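Local coordinates for Galactose/lactose metabolism regulatory protein GAL80 (Saccharomyces cerevisiae, PDB 3BTV) that binds the transcription factor GAL4 and blocks its activation of the galactose and lactose metabolic genes when no inducing sugar is present, at residues F229-A234 / Q268-N273; N177-A182 / G274-S279; D219-M224 / I297-T302. The protein carries 1 engineered substitution. All coordinates share one frame; numbering follows the deposited sequence.

How the contacts relate
Contact 2 has the first segment in the chain, 177-182. The chain then forms helix 209-225, which holds 219-224 of contact 3, and enters strand 229-237. Contact 1 closes the first loop, when 268-273 returns beside 229-234. Segment 274-279 follows directly and closes the longer loop of contact 2, so contact 1 is nested inside it. Segment 297-302 closes contact 3 last. Contact 1 is nested in that loop too, whereas contacts 2 and 3 cross. Contacts 1 and 2 join strands of one mixed sheet in the C-terminal part of the protein. Contact 3 ties a helix packed on that sheet to strand 295-301, next to 176-184.

Contact 1 of 3, residues F229-A234 / Q268-N273; sequences FSRINA and QGTLLN
Strands 231-234 and 268-271 run antiparallel, with their axes 4.7 Å apart at an angle of 168°. Asn233 and Gln268 form a hydrogen-bonded pair: Asn233 N gives to Gln268 O at 2.9 Å, and Gln268 N gives to Asn233 O at 3.0 Å. Ile232 and Gly269 make the next, non-hydrogen-bonded pair. At the corner of the chain, Ser230 N meets Thr270 O at 2.8 Å in an almost straight bond.

The side chains add to this on both faces. Phe229 has CG anti to its carbonyl carbon (chi1 -76°). The ring stands edge-on to Thr270 N, and Leu271 CD2 lies over one face, 3.9 Å from the centroid. This is a CH-pi contact, displaced toward the rim at CE2 and CZ. Phe267 meets the same ring edge to face, and Ile218 and Gln222 of helix 209-225 also touch it. On the other face of the sheet, Thr270 OG1 takes a weak bond from Arg231 N at 3.3 Å. It also lies 3.6 Å from Ser230 CB, which touches Leu272 CD2 at 3.7 Å. Gln268 OE1 points to the amide of Asn233 of the second subunit, though the orientation of that amide is doubtful.

The face with Phe229 and Ile232 packs against helices 209-225 and 405-424; the face with Thr270 and Gln268 meets the second subunit. The arrangement is an antiparallel strand pair of the large mixed sheet in the Gal80p C-terminal domain, which here takes part in the subunit interface.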
ATOM      1  N   PHE B 229     -10.911 -12.375   4.134  1.00 32.71           N
ATOM      2  CA  PHE B 229      -9.708 -12.491   3.315  1.00 41.20           C
ATOM      3  C   PHE B 229      -9.455 -13.922   2.881  1.00 43.77           C
ATOM      4  O   PHE B 229      -9.799 -14.850   3.591  1.00 41.64           O
ATOM      5  CB  PHE B 229      -8.491 -11.962   4.068  1.00 40.59           C
ATOM      6  CG  PHE B 229      -8.428 -10.477   4.114  1.00 45.08           C
ATOM      7  CD1 PHE B 229      -9.041  -9.782   5.140  1.00 39.12           C
ATOM      8  CD2 PHE B 229      -7.783  -9.768   3.115  1.00 42.35           C
ATOM      9  CE1 PHE B 229      -8.999  -8.401   5.175  1.00 41.72           C
ATOM     10  CE2 PHE B 229      -7.734  -8.374   3.145  1.00 33.06           C
ATOM     11  CZ  PHE B 229      -8.346  -7.700   4.177  1.00 31.65           C
ATOM     12  N   SER B 230      -8.842 -14.085   1.715  1.00 39.18           N
ATOM     13  CA  SER B 230      -8.448 -15.396   1.223  1.00 41.15           C
ATOM     14  C   SER B 230      -6.987 -15.626   1.596  1.00 44.52           C
ATOM     15  O   SER B 230      -6.640 -16.618   2.240  1.00 47.10           O
ATOM     16  CB  SER B 230      -8.637 -15.455  -0.298  1.00 45.65           C
ATOM     17  OG  SER B 230      -7.813 -16.437  -0.887  1.00 77.72           O
ATOM     18  N   ARG B 231      -6.134 -14.688   1.202  1.00 43.11           N
ATOM     19  CA  ARG B 231      -4.699 -14.791   1.452  1.00 38.34           C
ATOM     20  C   ARG B 231      -4.174 -13.476   2.007  1.00 46.33           C
ATOM     21  O   ARG B 231      -4.677 -12.427   1.662  1.00 38.15           O
ATOM     22  CB  ARG B 231      -3.966 -15.147   0.155  1.00 39.07           C
ATOM     23  CG  ARG B 231      -4.412 -16.494  -0.440  1.00 62.44           C
ATOM     24  CD  ARG B 231      -3.606 -16.908  -1.671  1.00 75.64           C
ATOM     25  NE  ARG B 231      -2.281 -17.416  -1.317  1.00114.45           N
ATOM     26  CZ  ARG B 231      -1.574 -18.263  -2.062  1.00138.93           C
ATOM     27  NH1 ARG B 231      -2.069 -18.715  -3.210  1.00149.40           N
ATOM     28  NH2 ARG B 231      -0.377 -18.667  -1.654  1.00133.97           N
ATOM     29  N   ILE B 232      -3.172 -13.539   2.875  1.00 39.01           N
ATOM     30  CA  ILE B 232      -2.549 -12.337   3.399  1.00 34.99           C
ATOM     31  C   ILE B 232      -1.044 -12.489   3.556  1.00 41.35           C
ATOM     32  O   ILE B 232      -0.519 -13.593   3.723  1.00 42.74           O
ATOM     33  CB  ILE B 232      -3.121 -11.954   4.770  1.00 40.87           C
ATOM     34  CG1 ILE B 232      -2.835 -13.074   5.773  1.00 51.36           C
ATOM     35  CG2 ILE B 232      -4.618 -11.741   4.671  1.00 36.21           C
ATOM     36  CD1 ILE B 232      -2.333 -12.616   7.112  1.00 43.02           C
ATOM     37  N   ASN B 233      -0.358 -11.359   3.523  1.00 34.37           N
ATOM     38  CA  ASN B 233       1.037 -11.284   3.915  1.00 37.70           C
ATOM     39  C   ASN B 233       1.244 -10.032   4.739  1.00 42.60           C
ATOM     40  O   ASN B 233       0.743  -8.963   4.393  1.00 37.60           O
ATOM     41  CB  ASN B 233       1.958 -11.206   2.695  1.00 32.19           C
ATOM     42  CG  ASN B 233       3.429 -11.410   3.069  1.00 63.96           C
ATOM     43  OD1 ASN B 233       3.926 -12.535   3.087  1.00 79.65           O
ATOM     44  ND2 ASN B 233       4.121 -10.318   3.379  1.00 37.28           N
ATOM     45  N   ALA B 234       1.999 -10.150   5.816  1.00 31.98           N
ATOM     46  CA  ALA B 234       2.305  -8.989   6.642  1.00 35.57           C
ATOM     47  C   ALA B 234       3.782  -8.873   6.996  1.00 46.91           C
ATOM     48  O   ALA B 234       4.497  -9.865   7.127  1.00 38.57           O
ATOM     49  CB  ALA B 234       1.486  -9.018   7.895  1.00 32.57           C
ATOM     50  N   GLN B 268      -0.844  -6.781   3.089  1.00 31.74           N
ATOM     51  CA  GLN B 268      -1.461  -6.857   1.769  1.00 28.10           C
ATOM     52  C   GLN B 268      -2.178  -8.183   1.673  1.00 39.74           C
ATOM     53  O   GLN B 268      -1.778  -9.157   2.304  1.00 40.33           O
ATOM     54  CB  GLN B 268      -0.428  -6.669   0.653  1.00 35.28           C
ATOM     55  CG  GLN B 268       0.604  -7.794   0.544  1.00 41.05           C
ATOM     56  CD  GLN B 268       1.741  -7.461  -0.421  1.00 49.16           C
ATOM     57  OE1 GLN B 268       2.501  -8.335  -0.860  1.00 37.55           O
ATOM     58  NE2 GLN B 268       1.863  -6.191  -0.746  1.00 28.77           N
ATOM     59  N   GLY B 269      -3.262  -8.224   0.920  1.00 36.61           N
ATOM     60  CA  GLY B 269      -4.029  -9.443   0.826  1.00 30.69           C
ATOM     61  C   GLY B 269      -5.130  -9.369  -0.191  1.00 33.70           C
ATOM     62  O   GLY B 269      -5.300  -8.352  -0.877  1.00 33.05           O
ATOM     63  N   THR B 270      -5.893 -10.451  -0.277  1.00 31.23           N
ATOM     64  CA  THR B 270      -6.961 -10.556  -1.260  1.00 36.25           C
ATOM     65  C   THR B 270      -8.265 -10.898  -0.560  1.00 38.26           C
ATOM     66  O   THR B 270      -8.297 -11.769   0.310  1.00 38.12           O
ATOM     67  CB  THR B 270      -6.666 -11.672  -2.270  1.00 39.82           C
ATOM     68  OG1 THR B 270      -6.449 -12.884  -1.557  1.00 37.44           O
ATOM     69  CG2 THR B 270      -5.424 -11.361  -3.052  1.00 42.11           C
ATOM     70  N   LEU B 271      -9.338 -10.215  -0.940  1.00 33.95           N
ATOM     71  CA  LEU B 271     -10.658 -10.539  -0.427  1.00 33.23           C
ATOM     72  C   LEU B 271     -11.186 -11.799  -1.111  1.00 37.59           C
ATOM     73  O   LEU B 271     -11.082 -11.946  -2.331  1.00 37.15           O
ATOM     74  CB  LEU B 271     -11.645  -9.381  -0.648  1.00 36.10           C
ATOM     75  CG  LEU B 271     -11.330  -8.072   0.078  1.00 41.58           C
ATOM     76  CD1 LEU B 271     -12.428  -7.046  -0.204  1.00 39.85           C
ATOM     77  CD2 LEU B 271     -11.175  -8.305   1.574  1.00 39.21           C
ATOM     78  N   LEU B 272     -11.768 -12.702  -0.321  1.00 40.88           N
ATOM     79  CA  LEU B 272     -12.376 -13.919  -0.869  1.00 45.21           C
ATOM     80  C   LEU B 272     -13.345 -13.626  -2.015  1.00 48.75           C
ATOM     81  O   LEU B 272     -13.303 -14.260  -3.067  1.00 47.63           O
ATOM     82  CB  LEU B 272     -13.108 -14.681   0.233  1.00 42.18           C
ATOM     83  CG  LEU B 272     -12.292 -15.819   0.832  1.00 53.97           C
ATOM     84  CD1 LEU B 272     -13.004 -16.379   2.042  1.00 56.76           C
ATOM     85  CD2 LEU B 272     -12.036 -16.915  -0.223  1.00 48.99           C
ATOM     86  N   ASN B 273     -14.210 -12.643  -1.808  1.00 44.17           N
ATOM     87  CA  ASN B 273     -15.177 -12.271  -2.833  1.00 44.28           C
ATOM     88  C   ASN B 273     -14.550 -11.385  -3.898  1.00 57.19           C
ATOM     89  O   ASN B 273     -14.384 -10.187  -3.703  1.00 53.08           O
ATOM     90  CB  ASN B 273     -16.395 -11.586  -2.202  1.00 39.52           C
ATOM     91  CG  ASN B 273     -17.179 -12.526  -1.282  1.00 84.62           C
ATOM     92  OD1 ASN B 273     -17.014 -13.750  -1.333  1.00 81.97           O
ATOM     93  ND2 ASN B 273     -18.034 -11.955  -0.440  1.00 96.18           N
TER

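Contact 2 of 3, residues N177-A182 / G274-S279; sequences NSIEIA and GNVPVS
Ile179 overlaps two valines of the neighbouring strand. Its CD1 lies 4.1 Å from Val278 CG2, the two side chains running side by side and pointing the same way. Val276 meets it differently: the side chains cross at about a right angle, with Ile179 CG1 against Val276 CG1. With CG1 anti to the backbone N (chi1 180°), Val276 also brings that methyl to Ser178 CA at 3.7 Å. Leu271 and Leu221 extend this apolar patch, and Thr225, from the same helix as Leu221, touches Ile179.

The strands are parallel, their axes at 13°. Ile179 is bonded through both backbone groups. Its N gives to Pro277 O at 3.0 Å, and its O accepts from Ser279 N at 3.0 Å. Ile181 N then gives to Ser279 O at 2.8 Å. Pro277 has no N-H to offer, and its CD packs against Asn177 O at 3.2 Å. Asn177 and Ser178 both face His300 in a classic beta bulge.

Glu180 and Ser279 occupy the other face. Glu180 OE1 is modelled very close to His300 NE2, so the bond there is doubtful in detail. A weak hydrogen bond joins OE2 and Ser281 OG of the second subunit. Ser279 packs on Ser279 of that subunit. The chemistry is therefore two-sided: apolar branches join this strand pair to the helix, while small and polar groups meet the partner subunit.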
ATOM      1  N   ASN B 177     -12.730  -3.318  -7.586  1.00 32.54           N
ATOM      2  CA  ASN B 177     -11.529  -3.658  -8.301  1.00 36.43           C
ATOM      3  C   ASN B 177     -10.314  -3.745  -7.365  1.00 40.40           C
ATOM      4  O   ASN B 177      -9.505  -4.663  -7.483  1.00 34.20           O
ATOM      5  CB  ASN B 177     -11.255  -2.646  -9.409  1.00 32.39           C
ATOM      6  CG  ASN B 177      -9.906  -2.876 -10.067  1.00 49.49           C
ATOM      7  OD1 ASN B 177      -8.922  -2.237  -9.712  1.00 37.86           O
ATOM      8  ND2 ASN B 177      -9.848  -3.820 -11.007  1.00 41.46           N
ATOM      9  N   SER B 178     -10.184  -2.794  -6.444  1.00 27.45           N
ATOM     10  CA  SER B 178      -9.028  -2.768  -5.529  1.00 30.82           C
ATOM     11  C   SER B 178      -9.253  -1.826  -4.360  1.00 36.38           C
ATOM     12  O   SER B 178     -10.158  -0.981  -4.399  1.00 32.06           O
ATOM     13  CB  SER B 178      -7.744  -2.373  -6.282  1.00 27.84           C
ATOM     14  OG  SER B 178      -7.810  -1.052  -6.764  1.00 39.65           O
ATOM     15  N   ILE B 179      -8.430  -1.967  -3.323  1.00 25.44           N
ATOM     16  CA  ILE B 179      -8.593  -1.186  -2.079  1.00 24.17           C
ATOM     17  C   ILE B 179      -7.253  -0.761  -1.487  1.00 30.41           C
ATOM     18  O   ILE B 179      -6.330  -1.563  -1.412  1.00 32.67           O
ATOM     19  CB  ILE B 179      -9.320  -2.042  -1.006  1.00 25.71           C
ATOM     20  CG1 ILE B 179     -10.692  -2.519  -1.520  1.00 31.87           C
ATOM     21  CG2 ILE B 179      -9.409  -1.307   0.332  1.00 27.49           C
ATOM     22  CD1 ILE B 179     -11.448  -3.394  -0.535  1.00 38.57           C
ATOM     23  N   GLU B 180      -7.134   0.486  -1.047  1.00 26.44           N
ATOM     24  CA  GLU B 180      -5.949   0.887  -0.269  1.00 27.50           C
ATOM     25  C   GLU B 180      -6.335   1.478   1.065  1.00 36.96           C
ATOM     26  O   GLU B 180      -7.297   2.248   1.189  1.00 32.00           O
ATOM     27  CB  GLU B 180      -5.061   1.889  -1.029  1.00 31.85           C
ATOM     28  CG  GLU B 180      -4.450   1.328  -2.326  1.00 35.02           C
ATOM     29  CD  GLU B 180      -5.414   1.410  -3.495  1.00 75.46           C
ATOM     30  OE1 GLU B 180      -6.114   2.441  -3.568  1.00 60.85           O
ATOM     31  OE2 GLU B 180      -5.476   0.462  -4.325  1.00 61.90           O
ATOM     32  N   ILE B 181      -5.548   1.150   2.067  1.00 32.10           N
ATOM     33  CA  ILE B 181      -5.765   1.687   3.393  1.00 37.31           C
ATOM     34  C   ILE B 181      -4.476   2.276   3.942  1.00 39.66           C
ATOM     35  O   ILE B 181      -3.430   1.640   3.907  1.00 34.03           O
ATOM     36  CB  ILE B 181      -6.241   0.592   4.333  1.00 36.19           C
ATOM     37  CG1 ILE B 181      -7.552   0.004   3.814  1.00 42.90           C
ATOM     38  CG2 ILE B 181      -6.392   1.141   5.753  1.00 43.86           C
ATOM     39  CD1 ILE B 181      -8.090  -1.110   4.694  1.00 49.20           C
ATOM     40  N   ALA B 182      -4.559   3.492   4.450  1.00 35.20           N
ATOM     41  CA  ALA B 182      -3.424   4.123   5.107  1.00 40.43           C
ATOM     42  C   ALA B 182      -3.915   4.662   6.437  1.00 55.01           C
ATOM     43  O   ALA B 182      -4.959   5.311   6.496  1.00 34.63           O
ATOM     44  CB  ALA B 182      -2.899   5.246   4.262  1.00 39.97           C
ATOM     45  N   GLY B 274     -14.200 -11.984  -5.026  1.00 45.21           N
ATOM     46  CA  GLY B 274     -13.680 -11.217  -6.133  1.00 45.77           C
ATOM     47  C   GLY B 274     -12.166 -11.193  -6.187  1.00 47.77           C
ATOM     48  O   GLY B 274     -11.590 -10.542  -7.061  1.00 46.06           O
ATOM     49  N   ASN B 275     -11.510 -11.891  -5.258  1.00 39.73           N
ATOM     50  CA  ASN B 275     -10.056 -11.912  -5.246  1.00 30.14           C
ATOM     51  C   ASN B 275      -9.517 -10.479  -5.293  1.00 32.87           C
ATOM     52  O   ASN B 275      -8.561 -10.209  -6.010  1.00 34.98           O
ATOM     53  CB  ASN B 275      -9.533 -12.686  -6.471  1.00 40.21           C
ATOM     54  CG  ASN B 275      -8.077 -13.084  -6.333  1.00 47.68           C
ATOM     55  OD1 ASN B 275      -7.632 -13.465  -5.246  1.00 41.95           O
ATOM     56  ND2 ASN B 275      -7.317 -12.974  -7.426  1.00 39.39           N
ATOM     57  N   VAL B 276     -10.140  -9.572  -4.531  1.00 31.60           N
ATOM     58  CA  VAL B 276      -9.795  -8.138  -4.573  1.00 36.67           C
ATOM     59  C   VAL B 276      -8.467  -7.843  -3.881  1.00 27.83           C
ATOM     60  O   VAL B 276      -8.284  -8.191  -2.717  1.00 38.52           O
ATOM     61  CB  VAL B 276     -10.880  -7.269  -3.895  1.00 33.54           C
ATOM     62  CG1 VAL B 276     -10.506  -5.767  -3.937  1.00 34.09           C
ATOM     63  CG2 VAL B 276     -12.246  -7.509  -4.539  1.00 37.68           C
ATOM     64  N   PRO B 277      -7.542  -7.190  -4.594  1.00 33.17           N
ATOM     65  CA  PRO B 277      -6.285  -6.740  -3.991  1.00 24.21           C
ATOM     66  C   PRO B 277      -6.528  -5.659  -2.933  1.00 39.67           C
ATOM     67  O   PRO B 277      -7.215  -4.664  -3.191  1.00 27.93           O
ATOM     68  CB  PRO B 277      -5.519  -6.129  -5.170  1.00 34.84           C
ATOM     69  CG  PRO B 277      -6.267  -6.536  -6.407  1.00 40.25           C
ATOM     70  CD  PRO B 277      -7.662  -6.818  -6.016  1.00 28.59           C
ATOM     71  N   VAL B 278      -5.956  -5.853  -1.753  1.00 25.59           N
ATOM     72  CA  VAL B 278      -6.036  -4.885  -0.674  1.00 25.26           C
ATOM     73  C   VAL B 278      -4.618  -4.576  -0.225  1.00 39.41           C
ATOM     74  O   VAL B 278      -3.847  -5.492   0.080  1.00 34.99           O
ATOM     75  CB  VAL B 278      -6.799  -5.464   0.532  1.00 35.08           C
ATOM     76  CG1 VAL B 278      -6.809  -4.472   1.702  1.00 35.40           C
ATOM     77  CG2 VAL B 278      -8.215  -5.861   0.122  1.00 26.73           C
ATOM     78  N   SER B 279      -4.267  -3.298  -0.197  1.00 28.10           N
ATOM     79  CA  SER B 279      -2.935  -2.877   0.231  1.00 30.13           C
ATOM     80  C   SER B 279      -3.044  -1.939   1.425  1.00 37.95           C
ATOM     81  O   SER B 279      -3.792  -0.952   1.391  1.00 30.53           O
ATOM     82  CB  SER B 279      -2.216  -2.163  -0.924  1.00 35.64           C
ATOM     83  OG  SER B 279      -0.987  -1.592  -0.491  1.00 40.55           O
TER

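Contact 3 of 3, residues D219-M224 / I297-T302; sequences DILQYM and IDIHGT
The contact is made by apolar packing of methyl groups, with Ile297 at its middle. Its two branches serve different partners. CD1, at the end of the longer branch, meets Ile220 CD1 at 4.1 Å and Met224 CE at 4.3 Å. The shorter branch, CG2, meets Leu221 CD1 at 4.1 Å. The side chain of Ile297 crosses those of Ile220 and Leu221 at a slant. Leu221 turns CG anti to its backbone N (chi1 -178°), which carries CD1 toward the strand. There the same methyl also reaches Ile299 CD1, at 4.3 Å. Every residue that touches is buried.

The backbone hydrogen bonds run within the helix or from the strand to other strands, and none joins the two segments to each other. In the helix, Tyr223 N gives to Asp219 O, and Met224 N to Ile220 O. The strand is bonded to its neighbours: Ile297 to Leu308, Ile299 to Leu306, and Asp298 to Glu180.

Helix segment 219-224 lies over the face with Ile297 and Ile299. It runs roughly along strand segment 297-301, with axes 11.3 Å apart at -26°. Ile161 of helix 159-169 packs on Ile220 and Met224, Ile168 of that helix on Ile299, and Ile181 of strand 176-184 on Leu221.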
ATOM      1  N   ASP B 219     -11.465  -4.877  10.353  1.00 38.54           N
ATOM      2  CA  ASP B 219     -12.775  -5.459  10.588  1.00 44.74           C
ATOM      3  C   ASP B 219     -13.873  -4.674   9.883  1.00 39.39           C
ATOM      4  O   ASP B 219     -14.771  -5.277   9.308  1.00 34.77           O
ATOM      5  CB  ASP B 219     -13.128  -5.561  12.074  1.00 42.28           C
ATOM      6  CG  ASP B 219     -14.542  -6.082  12.279  1.00 59.85           C
ATOM      7  OD1 ASP B 219     -14.793  -7.267  11.971  1.00 53.37           O
ATOM      8  OD2 ASP B 219     -15.416  -5.298  12.702  1.00 48.16           O
ATOM      9  N   ILE B 220     -13.837  -3.342   9.946  1.00 37.43           N
ATOM     10  CA  ILE B 220     -14.865  -2.575   9.213  1.00 34.20           C
ATOM     11  C   ILE B 220     -14.694  -2.761   7.716  1.00 39.27           C
ATOM     12  O   ILE B 220     -15.672  -2.742   6.965  1.00 38.29           O
ATOM     13  CB  ILE B 220     -14.914  -1.050   9.560  1.00 43.98           C
ATOM     14  CG1 ILE B 220     -13.629  -0.354   9.135  1.00 49.98           C
ATOM     15  CG2 ILE B 220     -15.196  -0.816  11.049  1.00 45.94           C
ATOM     16  CD1 ILE B 220     -13.666   1.148   9.381  1.00 54.25           C
ATOM     17  N   LEU B 221     -13.457  -2.951   7.268  1.00 35.26           N
ATOM     18  CA  LEU B 221     -13.257  -3.165   5.837  1.00 34.32           C
ATOM     19  C   LEU B 221     -14.012  -4.408   5.399  1.00 36.51           C
ATOM     20  O   LEU B 221     -14.741  -4.390   4.409  1.00 34.53           O
ATOM     21  CB  LEU B 221     -11.775  -3.318   5.470  1.00 30.63           C
ATOM     22  CG  LEU B 221     -11.621  -3.487   3.956  1.00 34.42           C
ATOM     23  CD1 LEU B 221     -12.012  -2.170   3.219  1.00 34.00           C
ATOM     24  CD2 LEU B 221     -10.222  -3.922   3.589  1.00 42.70           C
ATOM     25  N   GLN B 222     -13.837  -5.494   6.148  1.00 33.07           N
ATOM     26  CA  GLN B 222     -14.487  -6.755   5.818  1.00 34.25           C
ATOM     27  C   GLN B 222     -15.985  -6.640   5.960  1.00 31.26           C
ATOM     28  O   GLN B 222     -16.739  -7.203   5.171  1.00 37.56           O
ATOM     29  CB  GLN B 222     -13.976  -7.865   6.727  1.00 38.71           C
ATOM     30  CG  GLN B 222     -12.536  -8.225   6.450  1.00 31.94           C
ATOM     31  CD  GLN B 222     -11.971  -9.127   7.528  1.00 53.19           C
ATOM     32  OE1 GLN B 222     -11.885 -10.335   7.357  1.00 41.41           O
ATOM     33  NE2 GLN B 222     -11.609  -8.546   8.655  1.00 38.51           N
ATOM     34  N   TYR B 223     -16.409  -5.890   6.965  1.00 35.32           N
ATOM     35  CA  TYR B 223     -17.831  -5.663   7.183  1.00 36.22           C
ATOM     36  C   TYR B 223     -18.479  -4.869   6.033  1.00 43.41           C
ATOM     37  O   TYR B 223     -19.568  -5.212   5.571  1.00 41.81           O
ATOM     38  CB  TYR B 223     -18.053  -4.970   8.532  1.00 38.02           C
ATOM     39  CG  TYR B 223     -19.516  -4.832   8.915  1.00 40.13           C
ATOM     40  CD1 TYR B 223     -20.304  -5.958   9.148  1.00 40.27           C
ATOM     41  CD2 TYR B 223     -20.106  -3.584   9.037  1.00 40.94           C
ATOM     42  CE1 TYR B 223     -21.631  -5.839   9.498  1.00 42.99           C
ATOM     43  CE2 TYR B 223     -21.440  -3.453   9.397  1.00 38.85           C
ATOM     44  CZ  TYR B 223     -22.195  -4.584   9.611  1.00 50.11           C
ATOM     45  OH  TYR B 223     -23.518  -4.463   9.951  1.00 44.38           O
ATOM     46  N   MET B 224     -17.806  -3.821   5.564  1.00 36.32           N
ATOM     47  CA  MET B 224     -18.333  -2.970   4.483  1.00 37.63           C
ATOM     48  C   MET B 224     -18.370  -3.673   3.131  1.00 41.69           C
ATOM     49  O   MET B 224     -19.255  -3.425   2.325  1.00 36.43           O
ATOM     50  CB  MET B 224     -17.467  -1.715   4.321  1.00 38.53           C
ATOM     51  CG  MET B 224     -17.685  -0.656   5.360  1.00 40.68           C
ATOM     52  SD  MET B 224     -16.711   0.812   4.962  1.00 44.69           S
ATOM     53  CE  MET B 224     -15.017   0.207   5.117  1.00 37.63           C
ATOM     54  N   ILE B 297      -9.358   5.100   3.751  1.00 30.21           N
ATOM     55  CA  ILE B 297      -9.719   3.851   3.089  1.00 30.93           C
ATOM     56  C   ILE B 297     -10.248   4.243   1.707  1.00 35.01           C
ATOM     57  O   ILE B 297     -11.258   4.962   1.585  1.00 31.22           O
ATOM     58  CB  ILE B 297     -10.808   3.119   3.875  1.00 37.85           C
ATOM     59  CG1 ILE B 297     -10.340   2.880   5.320  1.00 36.60           C
ATOM     60  CG2 ILE B 297     -11.220   1.816   3.200  1.00 31.83           C
ATOM     61  CD1 ILE B 297     -11.414   2.272   6.207  1.00 45.00           C
ATOM     62  N   ASP B 298      -9.520   3.834   0.679  1.00 29.77           N
ATOM     63  CA  ASP B 298      -9.897   4.086  -0.714  1.00 28.05           C
ATOM     64  C   ASP B 298     -10.410   2.799  -1.315  1.00 42.38           C
ATOM     65  O   ASP B 298      -9.669   1.824  -1.407  1.00 29.58           O
ATOM     66  CB  ASP B 298      -8.660   4.523  -1.498  1.00 32.80           C
ATOM     67  CG  ASP B 298      -8.296   5.975  -1.260  1.00 72.56           C
ATOM     68  OD1 ASP B 298      -7.100   6.313  -1.394  1.00 95.93           O
ATOM     69  OD2 ASP B 298      -9.203   6.777  -0.940  1.00 82.23           O
ATOM     70  N   ILE B 299     -11.668   2.789  -1.732  1.00 32.48           N
ATOM     71  CA  ILE B 299     -12.237   1.614  -2.387  1.00 29.94           C
ATOM     72  C   ILE B 299     -12.514   1.945  -3.853  1.00 34.16           C
ATOM     73  O   ILE B 299     -13.279   2.841  -4.150  1.00 33.85           O
ATOM     74  CB  ILE B 299     -13.502   1.161  -1.661  1.00 33.31           C
ATOM     75  CG1 ILE B 299     -13.154   0.863  -0.201  1.00 31.57           C
ATOM     76  CG2 ILE B 299     -14.118  -0.063  -2.338  1.00 34.14           C
ATOM     77  CD1 ILE B 299     -14.291   0.368   0.633  1.00 41.14           C
ATOM     78  N   HIS B 300     -11.829   1.273  -4.770  1.00 30.33           N
ATOM     79  CA  HIS B 300     -11.985   1.590  -6.196  1.00 25.19           C
ATOM     80  C   HIS B 300     -12.928   0.586  -6.843  1.00 30.64           C
ATOM     81  O   HIS B 300     -12.640  -0.627  -6.877  1.00 31.82           O
ATOM     82  CB  HIS B 300     -10.620   1.561  -6.883  1.00 29.29           C
ATOM     83  CG  HIS B 300      -9.579   2.356  -6.162  1.00 33.98           C
ATOM     84  ND1 HIS B 300      -9.535   3.734  -6.216  1.00 37.66           N
ATOM     85  CD2 HIS B 300      -8.541   1.972  -5.373  1.00 30.26           C
ATOM     86  CE1 HIS B 300      -8.514   4.167  -5.492  1.00 38.09           C
ATOM     87  NE2 HIS B 300      -7.897   3.118  -4.968  1.00 35.06           N
ATOM     88  N   GLY B 301     -14.065   1.081  -7.316  1.00 30.39           N
ATOM     89  CA  GLY B 301     -15.088   0.255  -7.948  1.00 30.57           C
ATOM     90  C   GLY B 301     -15.037   0.367  -9.457  1.00 37.11           C
ATOM     91  O   GLY B 301     -14.372   1.237  -9.987  1.00 32.73           O
ATOM     92  N   THR B 302     -15.731  -0.518 -10.159  1.00 31.26           N
ATOM     93  CA  THR B 302     -15.754  -0.424 -11.618  1.00 35.43           C
ATOM     94  C   THR B 302     -16.610   0.742 -12.088  1.00 42.13           C
ATOM     95  O   THR B 302     -16.410   1.228 -13.193  1.00 35.34           O
ATOM     96  CB  THR B 302     -16.284  -1.708 -12.278  1.00 41.77           C
ATOM     97  OG1 THR B 302     -17.532  -2.051 -11.684  1.00 34.33           O
ATOM     98  CG2 THR B 302     -15.295  -2.875 -12.059  1.00 39.72           C
TER